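Local structure of ferredoxin-thioredoxin reductase subunit A2, chloroplastic (Arabidopsis thaliana, 7C2B) at residues Val38-Pro43 with Thr100-Asp105; Pro43-His48 with Glu54-Gly59; Val50-Val55 with Glu91-Val96; Ala78-Lys83 with Glu104-Leu109. The protein probably serves as the variable subunit of ferredoxin-thioredoxin reductase, the chloroplast enzyme that uses electrons from reduced ferredoxin to reduce thioredoxins by two electrons. All coordinates share one frame; numbering follows the deposited sequence.

Contact 1. Residues Val38-Pro43 with Thr100-Asp105; sequences VRVTVP and THLKED. With NO3 (nitrate ion), chain J.
In the interior of a small SH3-like barrel Val40 and Leu102 meet, one from the first strand of the five-stranded sheet and one from the end of strand 94-102. These strands are not neighbours in the sheet, so side chains rather than backbone pairing join them. Val40 CG2 and Leu102 CD1 meet at 4.0 Å, the two side chains crossing at a slant. Val40 holds CG1 anti to its own nitrogen (chi1 175°), which leaves CG2, beside that nitrogen, as the methyl that does the touching. Leu102 sends out CD1 anti to its CA (chi2 -176°) to meet it. Beyond Leu102 the chain enters a 3-10 segment at Glu104 and Asp105, and the carbonyl oxygen of Asp105 approaches Val42 CG1 at 3.9 Å. Asp105 is tied back to its own segment by a salt bridge, Lys103 NZ to Asp105 OD1 at 2.7 Å, received on the syn lone pair. His101 turns to another protein chain, where ND1 bonds an acidic side chain; its NE2 makes a weak bond of 3.0 Å to O3 of a nitrate probably taken from the crystallisation liquor. Around the apolar pair, strand 82-90 supplies Phe86 against Val40 and Val84 against Leu102, while Phe107 of strand 107-109 packs on Leu102.

Contact 2. Residues Pro43-His48 with Glu54-Gly59; sequences PLKVYH and EVELMG
Lys45 runs its aliphatic chain past Glu54 and Glu56 of the facing segment. CB lies 4.0 Å from Val55 O; CG is near both Glu54 OE2 and Glu56 OE1; CD and CE each come within 3.2 Å of Glu54 OE2. A bend at chi4 (86°) then swings NZ to a water at 2.6 Å, which donates to Glu56 OE1, bridging the opposite charges. Tyr47 CE1 lies against Glu54 CG on this same side. The strands form a short antiparallel hairpin within the long connection between strands 37-40 and 61-67, by topology the place that the RT loop takes in SH3 domains. Val46 and Val55 are its hydrogen-bonded pair, and Leu57 N adds a bond to Leu44 O. Glu56 OE2 is gripped twice: by Leu44 N at 2.8 Å, almost straight, on the syn side but 16° out of the carboxylate plane, and by Met58 N at 3.0 Å on the anti lone pair. On the other face, Leu57 CD1 touches both Leu44 CD2 and Val46 CG1 at 3.7 Å.

Contact 3. Residues Val50-Val55 with Glu91-Val96; sequences VRVPEV and EGRGPV
The guanidinium of Arg93 is sandwiched: Arg51 NE sits 3.9 Å above the centre of one face, Val96 CG2 lies over the opposite face toward the rim, and Val50 O meets its edge. The Arg51 guanidinium has Val50 CG1 over one face, and the two guanidinium planes are inclined at 45°. Arg93 belongs to the turn between strands 82-90 and 94-102, the distal hairpin of an SH3-like barrel, where it and Gly94 both face Ile90 in a classic beta bulge. From there its side chain, bent at chi3 (104°), crosses to the loop before strand 55-56. Its NH1 donates to Val50 O over 2.8 Å, in the guanidinium plane though tilted from that of the carbonyl; NH2 adds a weak bond of 3.3 Å to the same oxygen. One good and one weak bond to a single oxygen thus help to hold the flat group. The two arginines bring like charges together, Arg51 NH2 and Arg93 NH2 being 3.6 Å apart, which the Val50 carbonyl may partly offset. Ile90 of strand 82-90 packs on Val52. Carbon lines the approach: Arg93 NH1 lies 3.3 Å from Arg51 CB and 3.8 Å from Val52 CG2.

Contact 4. Residues Ala78-Lys83 with Glu104-Leu109; sequences ANLPFK and EDEFEL. With NO3 (nitrate ion), chain E; NO3 (nitrate ion), chain K.
Phe82 and Phe107 form a T-shaped (edge-to-face) pair, with centroids 5.0 Å apart and planes at 76°. Phe107 offers the edge: its CZ stands 3.6 Å above the centre of the Phe82 face, and its CE2 comes to 3.7 Å from Phe82 CD2. With chi1 of 64°, Phe107 tucks its ring between its own backbone nitrogen and carbonyl carbon, from where it points across at the other ring. A CH contact adds to this, Glu104 CB approaching Phe82 CE2 obliquely at 4.1 Å. Leu80 CD2 lies 4.1 Å from the carboxylate oxygen Glu106 OE1. The polar ends turn to other partners: Glu106 OE1 accepts from Lys103 N and makes a salt bridge to a basic side chain of another protein chain; Asn79 ND2 donates to O1 of one nitrate over 3.0 Å, nearly straight, and weakly to O2 of a second, both ions probably from the crystallisation liquor. Ile64 of strand 61-67 touches both phenylalanines, so the pair belongs to the apolar interior of the SH3-like barrel. The chemistry implies a division of labour: the T-shaped pair links the non-neighbouring strands 82-90 and 107-109 through side chains alone, while the carboxylate of Glu106 serves the interface between chains.

Contacts 1, 2 and 4 cluster around the barrel core, with contact 1 in the middle. Contacts 1 and 4 have centres about 5 Å apart, share Glu104 and Asp105, and are joined by the salt bridge between Arg39 NH1 and Glu108 OE2 and a probable hydrogen bond from Leu102 N to Phe82 O. Contact 2, its centre about 10 Å from that of contact 1, continues the core outward where Leu44 CD2 meets Leu102 CD2. Contact 3 shares Glu54 and Val55 with contact 2 but lies at the far end, its centre about 23 Å from that of contact 4. Contacts 1, 2 and 4 also face another protein chain of the assembly; contact 3 does not. The nitrates by contacts 1 and 4 probably come from the crystallisation liquor and mark no known pocket.

Contact 1. Residues Val38-Pro43 with Thr100-Asp105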
loop_
_atom_site.group_PDB
_atom_site.type_symbol
_atom_site.label_atom_id
_atom_site.label_comp_id
_atom_site.label_asym_id
_atom_site.label_seq_id
_atom_site.Cartn_x
_atom_site.Cartn_y
_atom_site.Cartn_z
ATOM N N VAL B 38 12.074 -24.209 4.430
ATOM C CA VAL B 38 10.815 -23.931 3.753
ATOM C C VAL B 38 11.010 -24.090 2.251
ATOM O O VAL B 38 12.119 -23.967 1.726
ATOM C CB VAL B 38 10.288 -22.508 4.056
ATOM C CG1 VAL B 38 9.927 -22.364 5.540
ATOM C CG2 VAL B 38 11.306 -21.462 3.648
ATOM N N ARG B 39 9.899 -24.344 1.561
ATOM C CA ARG B 39 9.847 -24.412 0.105
ATOM C C ARG B 39 8.801 -23.420 -0.384
ATOM O O ARG B 39 7.694 -23.368 0.162
ATOM C CB ARG B 39 9.494 -25.833 -0.360
ATOM C CG ARG B 39 9.423 -26.024 -1.873
ATOM C CD ARG B 39 9.057 -27.469 -2.236
ATOM N NE ARG B 39 10.044 -28.425 -1.733
ATOM C CZ ARG B 39 9.816 -29.295 -0.748
ATOM N NH1 ARG B 39 8.635 -29.339 -0.154
ATOM N NH2 ARG B 39 10.774 -30.120 -0.354
ATOM N N VAL B 40 9.138 -22.643 -1.415
ATOM C CA VAL B 40 8.171 -21.705 -1.972
ATOM C C VAL B 40 7.146 -22.476 -2.788
ATOM O O VAL B 40 7.502 -23.295 -3.646
ATOM C CB VAL B 40 8.872 -20.638 -2.830
ATOM C CG1 VAL B 40 7.848 -19.734 -3.506
ATOM C CG2 VAL B 40 9.827 -19.811 -1.975
ATOM N N THR B 41 5.868 -22.204 -2.544
ATOM C CA THR B 41 4.792 -23.027 -3.083
ATOM C C THR B 41 3.947 -22.321 -4.132
ATOM O O THR B 41 2.953 -22.897 -4.594
ATOM C CB THR B 41 3.890 -23.513 -1.945
ATOM O OG1 THR B 41 3.495 -22.394 -1.146
ATOM C CG2 THR B 41 4.645 -24.483 -1.063
ATOM N N VAL B 42 4.306 -21.099 -4.513
ATOM C CA VAL B 42 3.532 -20.300 -5.463
ATOM C C VAL B 42 4.497 -19.634 -6.430
ATOM O O VAL B 42 5.685 -19.468 -6.125
ATOM C CB VAL B 42 2.678 -19.227 -4.758
ATOM C CG1 VAL B 42 1.634 -19.869 -3.824
ATOM C CG2 VAL B 42 3.574 -18.256 -3.996
ATOM N N PRO B 43 4.013 -19.250 -7.613
ATOM C CA PRO B 43 4.859 -18.468 -8.526
ATOM C C PRO B 43 5.218 -17.128 -7.907
ATOM O O PRO B 43 4.366 -16.432 -7.350
ATOM C CB PRO B 43 3.985 -18.294 -9.775
ATOM C CG PRO B 43 2.965 -19.414 -9.698
ATOM C CD PRO B 43 2.719 -19.617 -8.224
ATOM N N THR B 100 14.739 -13.091 0.622
ATOM C CA THR B 100 13.474 -12.661 0.052
ATOM C C THR B 100 12.451 -12.654 1.177
ATOM O O THR B 100 12.442 -13.560 2.013
ATOM C CB THR B 100 13.010 -13.585 -1.094
ATOM O OG1 THR B 100 13.876 -13.434 -2.232
ATOM C CG2 THR B 100 11.589 -13.249 -1.517
ATOM N N HIS B 101 11.610 -11.626 1.210
ATOM C CA HIS B 101 10.531 -11.539 2.188
ATOM C C HIS B 101 9.291 -12.261 1.676
ATOM O O HIS B 101 8.857 -12.032 0.540
ATOM C CB HIS B 101 10.212 -10.073 2.478
ATOM C CG HIS B 101 11.257 -9.378 3.293
ATOM N ND1 HIS B 101 12.410 -8.844 2.746
ATOM C CD2 HIS B 101 11.310 -9.110 4.619
ATOM C CE1 HIS B 101 13.124 -8.282 3.703
ATOM N NE2 HIS B 101 12.481 -8.433 4.849
ATOM N N LEU B 102 8.716 -13.129 2.520
ATOM C CA LEU B 102 7.537 -13.912 2.164
ATOM C C LEU B 102 6.455 -13.751 3.226
ATOM O O LEU B 102 6.723 -13.388 4.377
ATOM C CB LEU B 102 7.853 -15.415 2.026
ATOM C CG LEU B 102 8.977 -15.858 1.098
ATOM C CD1 LEU B 102 9.017 -17.391 1.059
ATOM C CD2 LEU B 102 8.715 -15.298 -0.274
ATOM N N LYS B 103 5.220 -14.027 2.826
ATOM C CA LYS B 103 4.140 -14.214 3.785
ATOM C C LYS B 103 3.754 -15.685 3.822
ATOM O O LYS B 103 4.165 -16.484 2.973
ATOM C CB LYS B 103 2.929 -13.328 3.458
ATOM C CG LYS B 103 2.401 -13.427 2.039
ATOM C CD LYS B 103 1.286 -12.403 1.856
ATOM C CE LYS B 103 0.904 -12.240 0.404
ATOM N NZ LYS B 103 0.343 -13.498 -0.126
ATOM N N GLU B 104 2.953 -16.031 4.835
ATOM C CA GLU B 104 2.773 -17.429 5.212
ATOM C C GLU B 104 2.157 -18.257 4.092
ATOM O O GLU B 104 2.479 -19.442 3.960
ATOM C CB GLU B 104 1.919 -17.528 6.486
ATOM C CG GLU B 104 0.618 -16.742 6.428
ATOM C CD GLU B 104 -0.393 -17.170 7.488
ATOM O OE1 GLU B 104 0.020 -17.767 8.511
ATOM O OE2 GLU B 104 -1.603 -16.899 7.298
ATOM N N ASP B 105 1.291 -17.667 3.267
ATOM C CA ASP B 105 0.653 -18.465 2.233
ATOM C C ASP B 105 1.522 -18.646 0.991
ATOM O O ASP B 105 1.040 -19.184 -0.006
ATOM C CB ASP B 105 -0.730 -17.885 1.873
ATOM C CG ASP B 105 -0.681 -16.508 1.203
ATOM O OD1 ASP B 105 0.408 -15.991 0.873
ATOM O OD2 ASP B 105 -1.779 -15.933 0.990
HETATM N N NO3 J . 12.637 -5.355 6.231
HETATM O O1 NO3 J . 12.154 -4.183 6.280
HETATM O O2 NO3 J . 13.680 -5.583 5.542
HETATM O O3 NO3 J . 12.078 -6.294 6.873
#

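Contact 2. Residues Pro43-His48 with Glu54-Gly59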
loop_
_atom_site.group_PDB
_atom_site.type_symbol
_atom_site.label_atom_id
_atom_site.label_comp_id
_atom_site.label_asym_id
_atom_site.label_seq_id
_atom_site.Cartn_x
_atom_site.Cartn_y
_atom_site.Cartn_z
ATOM N N PRO B 43 4.013 -19.250 -7.613
ATOM C CA PRO B 43 4.859 -18.468 -8.526
ATOM C C PRO B 43 5.218 -17.128 -7.907
ATOM O O PRO B 43 4.366 -16.432 -7.350
ATOM C CB PRO B 43 3.985 -18.294 -9.775
ATOM C CG PRO B 43 2.965 -19.414 -9.698
ATOM C CD PRO B 43 2.719 -19.617 -8.224
ATOM N N LEU B 44 6.494 -16.771 -8.005
ATOM C CA LEU B 44 6.980 -15.551 -7.369
ATOM C C LEU B 44 8.295 -15.166 -8.034
ATOM O O LEU B 44 9.290 -15.881 -7.895
ATOM C CB LEU B 44 7.160 -15.763 -5.870
ATOM C CG LEU B 44 7.966 -14.661 -5.155
ATOM C CD1 LEU B 44 7.319 -13.294 -5.347
ATOM C CD2 LEU B 44 8.090 -15.007 -3.678
ATOM N N LYS B 45 8.296 -14.047 -8.755
ATOM C CA LYS B 45 9.503 -13.516 -9.374
ATOM C C LYS B 45 10.093 -12.431 -8.488
ATOM O O LYS B 45 9.360 -11.600 -7.950
ATOM C CB LYS B 45 9.206 -12.932 -10.760
ATOM C CG LYS B 45 8.516 -13.888 -11.736
ATOM C CD LYS B 45 8.054 -13.135 -12.983
ATOM C CE LYS B 45 7.746 -14.069 -14.142
ATOM N NZ LYS B 45 6.346 -14.602 -14.099
ATOM N N VAL B 46 11.417 -12.429 -8.343
ATOM C CA VAL B 46 12.081 -11.372 -7.590
ATOM C C VAL B 46 13.183 -10.761 -8.450
ATOM O O VAL B 46 13.745 -11.405 -9.345
ATOM C CB VAL B 46 12.634 -11.849 -6.216
ATOM C CG1 VAL B 46 11.474 -12.263 -5.275
ATOM C CG2 VAL B 46 13.653 -12.976 -6.355
ATOM N N TYR B 47 13.493 -9.503 -8.157
ATOM C CA TYR B 47 14.285 -8.672 -9.045
ATOM C C TYR B 47 15.521 -8.080 -8.387
ATOM O O TYR B 47 16.273 -7.371 -9.059
ATOM C CB TYR B 47 13.406 -7.545 -9.611
ATOM C CG TYR B 47 12.237 -8.090 -10.398
ATOM C CD1 TYR B 47 12.392 -8.465 -11.729
ATOM C CD2 TYR B 47 10.994 -8.262 -9.811
ATOM C CE1 TYR B 47 11.340 -8.982 -12.456
ATOM C CE2 TYR B 47 9.937 -8.784 -10.533
ATOM C CZ TYR B 47 10.125 -9.144 -11.859
ATOM O OH TYR B 47 9.081 -9.668 -12.587
ATOM N N HIS B 48 15.764 -8.360 -7.108
ATOM C CA HIS B 48 16.825 -7.705 -6.352
ATOM C C HIS B 48 18.083 -8.554 -6.191
ATOM O O HIS B 48 19.003 -8.129 -5.494
ATOM C CB HIS B 48 16.309 -7.322 -4.961
ATOM C CG HIS B 48 15.927 -8.506 -4.129
ATOM N ND1 HIS B 48 14.993 -9.433 -4.546
ATOM C CD2 HIS B 48 16.378 -8.938 -2.930
ATOM C CE1 HIS B 48 14.872 -10.374 -3.627
ATOM N NE2 HIS B 48 15.707 -10.101 -2.640
ATOM N N GLU B 54 16.213 -11.482 -12.838
ATOM C CA GLU B 54 14.909 -12.049 -12.509
ATOM C C GLU B 54 15.109 -13.479 -12.043
ATOM O O GLU B 54 15.795 -14.255 -12.710
ATOM C CB GLU B 54 13.957 -12.006 -13.712
ATOM C CG GLU B 54 12.502 -12.348 -13.360
ATOM C CD GLU B 54 11.592 -12.505 -14.585
ATOM O OE1 GLU B 54 11.643 -11.650 -15.493
ATOM O OE2 GLU B 54 10.814 -13.482 -14.637
ATOM N N VAL B 55 14.534 -13.809 -10.890
ATOM C CA VAL B 55 14.610 -15.152 -10.333
ATOM C C VAL B 55 13.194 -15.621 -10.041
ATOM O O VAL B 55 12.421 -14.906 -9.397
ATOM C CB VAL B 55 15.467 -15.200 -9.055
ATOM C CG1 VAL B 55 15.474 -16.598 -8.464
ATOM C CG2 VAL B 55 16.880 -14.747 -9.353
ATOM N N GLU B 56 12.854 -16.815 -10.519
ATOM C CA GLU B 56 11.589 -17.455 -10.184
ATOM C C GLU B 56 11.802 -18.306 -8.939
ATOM O O GLU B 56 12.644 -19.211 -8.937
ATOM C CB GLU B 56 11.073 -18.312 -11.342
ATOM C CG GLU B 56 9.876 -19.216 -10.954
ATOM C CD GLU B 56 8.643 -18.436 -10.513
ATOM O OE1 GLU B 56 8.082 -17.672 -11.332
ATOM O OE2 GLU B 56 8.226 -18.586 -9.344
ATOM N N LEU B 57 11.047 -18.017 -7.880
ATOM C CA LEU B 57 11.305 -18.674 -6.604
ATOM C C LEU B 57 10.515 -19.961 -6.408
ATOM O O LEU B 57 10.846 -20.733 -5.502
ATOM C CB LEU B 57 10.988 -17.732 -5.443
ATOM C CG LEU B 57 11.975 -16.568 -5.304
ATOM C CD1 LEU B 57 11.695 -15.793 -4.033
ATOM C CD2 LEU B 57 13.415 -17.085 -5.315
ATOM N N MET B 58 9.486 -20.209 -7.211
ATOM C CA MET B 58 8.625 -21.356 -6.929
ATOM C C MET B 58 9.434 -22.644 -6.943
ATOM O O MET B 58 10.202 -22.903 -7.876
ATOM C CB MET B 58 7.489 -21.452 -7.940
ATOM C CG MET B 58 6.594 -22.658 -7.649
ATOM S SD MET B 58 5.047 -22.502 -8.501
ATOM C CE MET B 58 4.163 -23.918 -7.815
ATOM N N GLY B 59 9.288 -23.436 -5.887
ATOM C CA GLY B 59 10.025 -24.672 -5.767
ATOM C C GLY B 59 11.386 -24.550 -5.123
ATOM O O GLY B 59 11.978 -25.577 -4.774
HETATM O O HOH W 1 5.828 -16.148 -12.054
#

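Contact 3. Residues Val50-Val55 with Glu91-Val96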
loop_
_atom_site.group_PDB
_atom_site.type_symbol
_atom_site.label_atom_id
_atom_site.label_comp_id
_atom_site.label_asym_id
_atom_site.label_seq_id
_atom_site.Cartn_x
_atom_site.Cartn_y
_atom_site.Cartn_z
ATOM N N VAL B 50 21.630 -9.899 -6.743
ATOM C CA VAL B 50 22.725 -9.137 -7.346
ATOM C C VAL B 50 23.135 -9.786 -8.659
ATOM O O VAL B 50 23.452 -10.981 -8.704
ATOM C CB VAL B 50 23.904 -9.031 -6.378
ATOM C CG1 VAL B 50 25.115 -8.434 -7.084
ATOM C CG2 VAL B 50 23.513 -8.198 -5.160
ATOM N N ARG B 51 23.078 -9.007 -9.738
ATOM C CA ARG B 51 23.496 -9.411 -11.077
ATOM C C ARG B 51 22.668 -10.576 -11.616
ATOM O O ARG B 51 23.095 -11.273 -12.542
ATOM C CB ARG B 51 24.998 -9.745 -11.110
ATOM C CG ARG B 51 25.903 -8.509 -11.140
ATOM C CD ARG B 51 27.388 -8.874 -11.301
ATOM N NE ARG B 51 27.886 -9.701 -10.200
ATOM C CZ ARG B 51 28.285 -9.225 -9.021
ATOM N NH1 ARG B 51 28.254 -7.919 -8.786
ATOM N NH2 ARG B 51 28.715 -10.055 -8.075
ATOM N N VAL B 52 21.488 -10.808 -11.051
ATOM C CA VAL B 52 20.525 -11.738 -11.635
ATOM C C VAL B 52 19.216 -10.988 -11.820
ATOM O O VAL B 52 18.454 -10.845 -10.855
ATOM C CB VAL B 52 20.314 -12.972 -10.754
ATOM C CG1 VAL B 52 19.693 -14.105 -11.573
ATOM C CG2 VAL B 52 21.615 -13.371 -10.114
ATOM N N PRO B 53 18.919 -10.501 -13.023
ATOM C CA PRO B 53 17.767 -9.604 -13.189
ATOM C C PRO B 53 16.438 -10.175 -12.716
ATOM O O PRO B 53 15.597 -9.409 -12.237
ATOM C CB PRO B 53 17.761 -9.344 -14.698
ATOM C CG PRO B 53 19.218 -9.421 -15.067
ATOM C CD PRO B 53 19.767 -10.542 -14.226
ATOM N N GLU B 54 16.213 -11.482 -12.838
ATOM C CA GLU B 54 14.909 -12.049 -12.509
ATOM C C GLU B 54 15.109 -13.479 -12.043
ATOM O O GLU B 54 15.795 -14.255 -12.710
ATOM C CB GLU B 54 13.957 -12.006 -13.712
ATOM C CG GLU B 54 12.502 -12.348 -13.360
ATOM C CD GLU B 54 11.592 -12.505 -14.585
ATOM O OE1 GLU B 54 11.643 -11.650 -15.493
ATOM O OE2 GLU B 54 10.814 -13.482 -14.637
ATOM N N VAL B 55 14.534 -13.809 -10.890
ATOM C CA VAL B 55 14.610 -15.152 -10.333
ATOM C C VAL B 55 13.194 -15.621 -10.041
ATOM O O VAL B 55 12.421 -14.906 -9.397
ATOM C CB VAL B 55 15.467 -15.200 -9.055
ATOM C CG1 VAL B 55 15.474 -16.598 -8.464
ATOM C CG2 VAL B 55 16.880 -14.747 -9.353
ATOM N N GLU B 91 25.180 -20.611 -13.191
ATOM C CA GLU B 91 26.215 -21.097 -14.092
ATOM C C GLU B 91 27.221 -19.996 -14.387
ATOM O O GLU B 91 26.849 -18.877 -14.753
ATOM C CB GLU B 91 25.581 -21.599 -15.389
ATOM C CG GLU B 91 24.717 -22.839 -15.218
ATOM C CD GLU B 91 25.390 -24.090 -15.744
ATOM O OE1 GLU B 91 26.386 -24.533 -15.132
ATOM O OE2 GLU B 91 24.924 -24.628 -16.771
ATOM N N GLY B 92 28.501 -20.317 -14.219
ATOM C CA GLY B 92 29.561 -19.346 -14.381
ATOM C C GLY B 92 29.801 -18.460 -13.180
ATOM O O GLY B 92 30.616 -17.533 -13.271
ATOM N N ARG B 93 29.124 -18.716 -12.058
ATOM C CA ARG B 93 29.252 -17.896 -10.858
ATOM C C ARG B 93 29.309 -18.689 -9.561
ATOM O O ARG B 93 29.908 -18.205 -8.596
ATOM C CB ARG B 93 28.091 -16.901 -10.766
ATOM C CG ARG B 93 28.510 -15.449 -10.794
ATOM C CD ARG B 93 27.299 -14.550 -10.679
ATOM N NE ARG B 93 27.180 -13.981 -9.341
ATOM C CZ ARG B 93 26.227 -13.129 -8.985
ATOM N NH1 ARG B 93 25.313 -12.761 -9.874
ATOM N NH2 ARG B 93 26.184 -12.649 -7.745
ATOM N N GLY B 94 28.715 -19.874 -9.490
ATOM C CA GLY B 94 28.642 -20.609 -8.252
ATOM C C GLY B 94 27.446 -20.180 -7.428
ATOM O O GLY B 94 26.518 -19.530 -7.920
ATOM N N PRO B 95 27.453 -20.524 -6.145
ATOM C CA PRO B 95 26.287 -20.240 -5.303
ATOM C C PRO B 95 26.142 -18.750 -5.028
ATOM O O PRO B 95 27.113 -18.057 -4.716
ATOM C CB PRO B 95 26.583 -21.025 -4.021
ATOM C CG PRO B 95 28.064 -21.102 -3.964
ATOM C CD PRO B 95 28.545 -21.166 -5.391
ATOM N N VAL B 96 24.911 -18.256 -5.154
ATOM C CA VAL B 96 24.582 -16.865 -4.855
ATOM C C VAL B 96 23.556 -16.859 -3.728
ATOM O O VAL B 96 22.453 -17.394 -3.882
ATOM C CB VAL B 96 24.058 -16.121 -6.093
ATOM C CG1 VAL B 96 23.559 -14.730 -5.721
ATOM C CG2 VAL B 96 25.159 -16.025 -7.135
#

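Contact 4. Residues Ala78-Lys83 with Glu104-Leu109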
loop_
_atom_site.group_PDB
_atom_site.type_symbol
_atom_site.label_atom_id
_atom_site.label_comp_id
_atom_site.label_asym_id
_atom_site.label_seq_id
_atom_site.Cartn_x
_atom_site.Cartn_y
_atom_site.Cartn_z
ATOM N N ALA B 78 4.713 -4.511 8.367
ATOM C CA ALA B 78 5.288 -5.282 7.272
ATOM C C ALA B 78 4.382 -6.439 6.887
ATOM O O ALA B 78 3.982 -7.234 7.743
ATOM C CB ALA B 78 6.665 -5.811 7.685
ATOM N N ASN B 79 4.044 -6.538 5.596
ATOM C CA ASN B 79 3.107 -7.568 5.157
ATOM C C ASN B 79 3.779 -8.775 4.505
ATOM O O ASN B 79 3.080 -9.702 4.080
ATOM C CB ASN B 79 2.038 -6.975 4.219
ATOM C CG ASN B 79 2.596 -6.477 2.894
ATOM O OD1 ASN B 79 3.800 -6.536 2.624
ATOM N ND2 ASN B 79 1.700 -5.975 2.046
ATOM N N LEU B 80 5.106 -8.800 4.426
ATOM C CA LEU B 80 5.872 -9.989 4.054
ATOM C C LEU B 80 6.841 -10.275 5.203
ATOM O O LEU B 80 8.046 -10.012 5.100
ATOM C CB LEU B 80 6.613 -9.789 2.728
ATOM C CG LEU B 80 5.738 -9.418 1.518
ATOM C CD1 LEU B 80 6.585 -8.969 0.316
ATOM C CD2 LEU B 80 4.795 -10.570 1.121
ATOM N N PRO B 81 6.343 -10.793 6.333
ATOM C CA PRO B 81 7.155 -10.763 7.563
ATOM C C PRO B 81 8.250 -11.812 7.669
ATOM O O PRO B 81 9.135 -11.642 8.519
ATOM C CB PRO B 81 6.115 -10.969 8.679
ATOM C CG PRO B 81 5.035 -11.694 8.043
ATOM C CD PRO B 81 4.958 -11.210 6.606
ATOM N N PHE B 82 8.235 -12.871 6.862
ATOM C CA PHE B 82 9.253 -13.916 6.925
ATOM C C PHE B 82 10.420 -13.566 6.010
ATOM O O PHE B 82 10.271 -13.546 4.785
ATOM C CB PHE B 82 8.673 -15.268 6.515
ATOM C CG PHE B 82 7.660 -15.822 7.488
ATOM C CD1 PHE B 82 8.066 -16.613 8.555
ATOM C CD2 PHE B 82 6.303 -15.583 7.314
ATOM C CE1 PHE B 82 7.137 -17.138 9.449
ATOM C CE2 PHE B 82 5.360 -16.114 8.206
ATOM C CZ PHE B 82 5.780 -16.891 9.275
ATOM N N LYS B 83 11.587 -13.325 6.594
ATOM C CA LYS B 83 12.791 -13.116 5.802
ATOM C C LYS B 83 13.440 -14.479 5.601
ATOM O O LYS B 83 13.818 -15.133 6.574
ATOM C CB LYS B 83 13.737 -12.135 6.492
ATOM C CG LYS B 83 14.913 -11.669 5.625
ATOM C CD LYS B 83 15.843 -10.773 6.436
ATOM C CE LYS B 83 17.243 -10.720 5.857
ATOM N NZ LYS B 83 18.058 -9.692 6.582
ATOM N N GLU B 104 2.953 -16.031 4.835
ATOM C CA GLU B 104 2.773 -17.429 5.212
ATOM C C GLU B 104 2.157 -18.257 4.092
ATOM O O GLU B 104 2.479 -19.442 3.960
ATOM C CB GLU B 104 1.919 -17.528 6.486
ATOM C CG GLU B 104 0.618 -16.742 6.428
ATOM C CD GLU B 104 -0.393 -17.170 7.488
ATOM O OE1 GLU B 104 0.020 -17.767 8.511
ATOM O OE2 GLU B 104 -1.603 -16.899 7.298
ATOM N N ASP B 105 1.291 -17.667 3.267
ATOM C CA ASP B 105 0.653 -18.465 2.233
ATOM C C ASP B 105 1.522 -18.646 0.991
ATOM O O ASP B 105 1.040 -19.184 -0.006
ATOM C CB ASP B 105 -0.730 -17.885 1.873
ATOM C CG ASP B 105 -0.681 -16.508 1.203
ATOM O OD1 ASP B 105 0.408 -15.991 0.873
ATOM O OD2 ASP B 105 -1.779 -15.933 0.990
ATOM N N GLU B 106 2.798 -18.260 1.025
ATOM C CA GLU B 106 3.666 -18.440 -0.129
ATOM C C GLU B 106 4.645 -19.595 0.033
ATOM O O GLU B 106 5.405 -19.882 -0.897
ATOM C CB GLU B 106 4.429 -17.130 -0.411
ATOM C CG GLU B 106 3.464 -15.999 -0.754
ATOM C CD GLU B 106 4.136 -14.644 -0.916
ATOM O OE1 GLU B 106 5.169 -14.393 -0.253
ATOM O OE2 GLU B 106 3.609 -13.827 -1.702
ATOM N N PHE B 107 4.662 -20.263 1.183
ATOM C CA PHE B 107 5.633 -21.327 1.391
ATOM C C PHE B 107 5.032 -22.386 2.305
ATOM O O PHE B 107 4.006 -22.171 2.954
ATOM C CB PHE B 107 6.955 -20.783 1.970
ATOM C CG PHE B 107 6.816 -20.172 3.342
ATOM C CD1 PHE B 107 6.938 -20.954 4.481
ATOM C CD2 PHE B 107 6.566 -18.817 3.488
ATOM C CE1 PHE B 107 6.800 -20.400 5.734
ATOM C CE2 PHE B 107 6.431 -18.247 4.742
ATOM C CZ PHE B 107 6.549 -19.039 5.870
ATOM N N GLU B 108 5.706 -23.533 2.360
ATOM C CA GLU B 108 5.367 -24.618 3.269
ATOM C C GLU B 108 6.625 -25.039 4.017
ATOM O O GLU B 108 7.740 -24.954 3.490
ATOM C CB GLU B 108 4.766 -25.824 2.504
ATOM C CG GLU B 108 5.812 -26.621 1.718
ATOM C CD GLU B 108 5.214 -27.557 0.680
ATOM O OE1 GLU B 108 3.972 -27.668 0.609
ATOM O OE2 GLU B 108 5.999 -28.178 -0.068
ATOM N N LEU B 109 6.443 -25.476 5.263
ATOM C CA LEU B 109 7.544 -26.076 6.007
ATOM C C LEU B 109 7.975 -27.381 5.349
ATOM O O LEU B 109 7.144 -28.162 4.878
ATOM C CB LEU B 109 7.133 -26.339 7.455
ATOM C CG LEU B 109 6.909 -25.122 8.352
ATOM C CD1 LEU B 109 6.528 -25.567 9.754
ATOM C CD2 LEU B 109 8.146 -24.273 8.389
HETATM N N NO3 E . -1.650 -5.505 4.135
HETATM O O1 NO3 E . -1.122 -5.480 2.983
HETATM O O2 NO3 E . -0.927 -5.524 5.179
HETATM O O3 NO3 E . -2.910 -5.514 4.243
HETATM N N NO3 K . 2.778 -7.657 -0.978
HETATM O O1 NO3 K . 3.381 -7.884 -2.073
HETATM O O2 NO3 K . 3.197 -6.695 -0.254
HETATM O O3 NO3 K . 1.784 -8.388 -0.620
#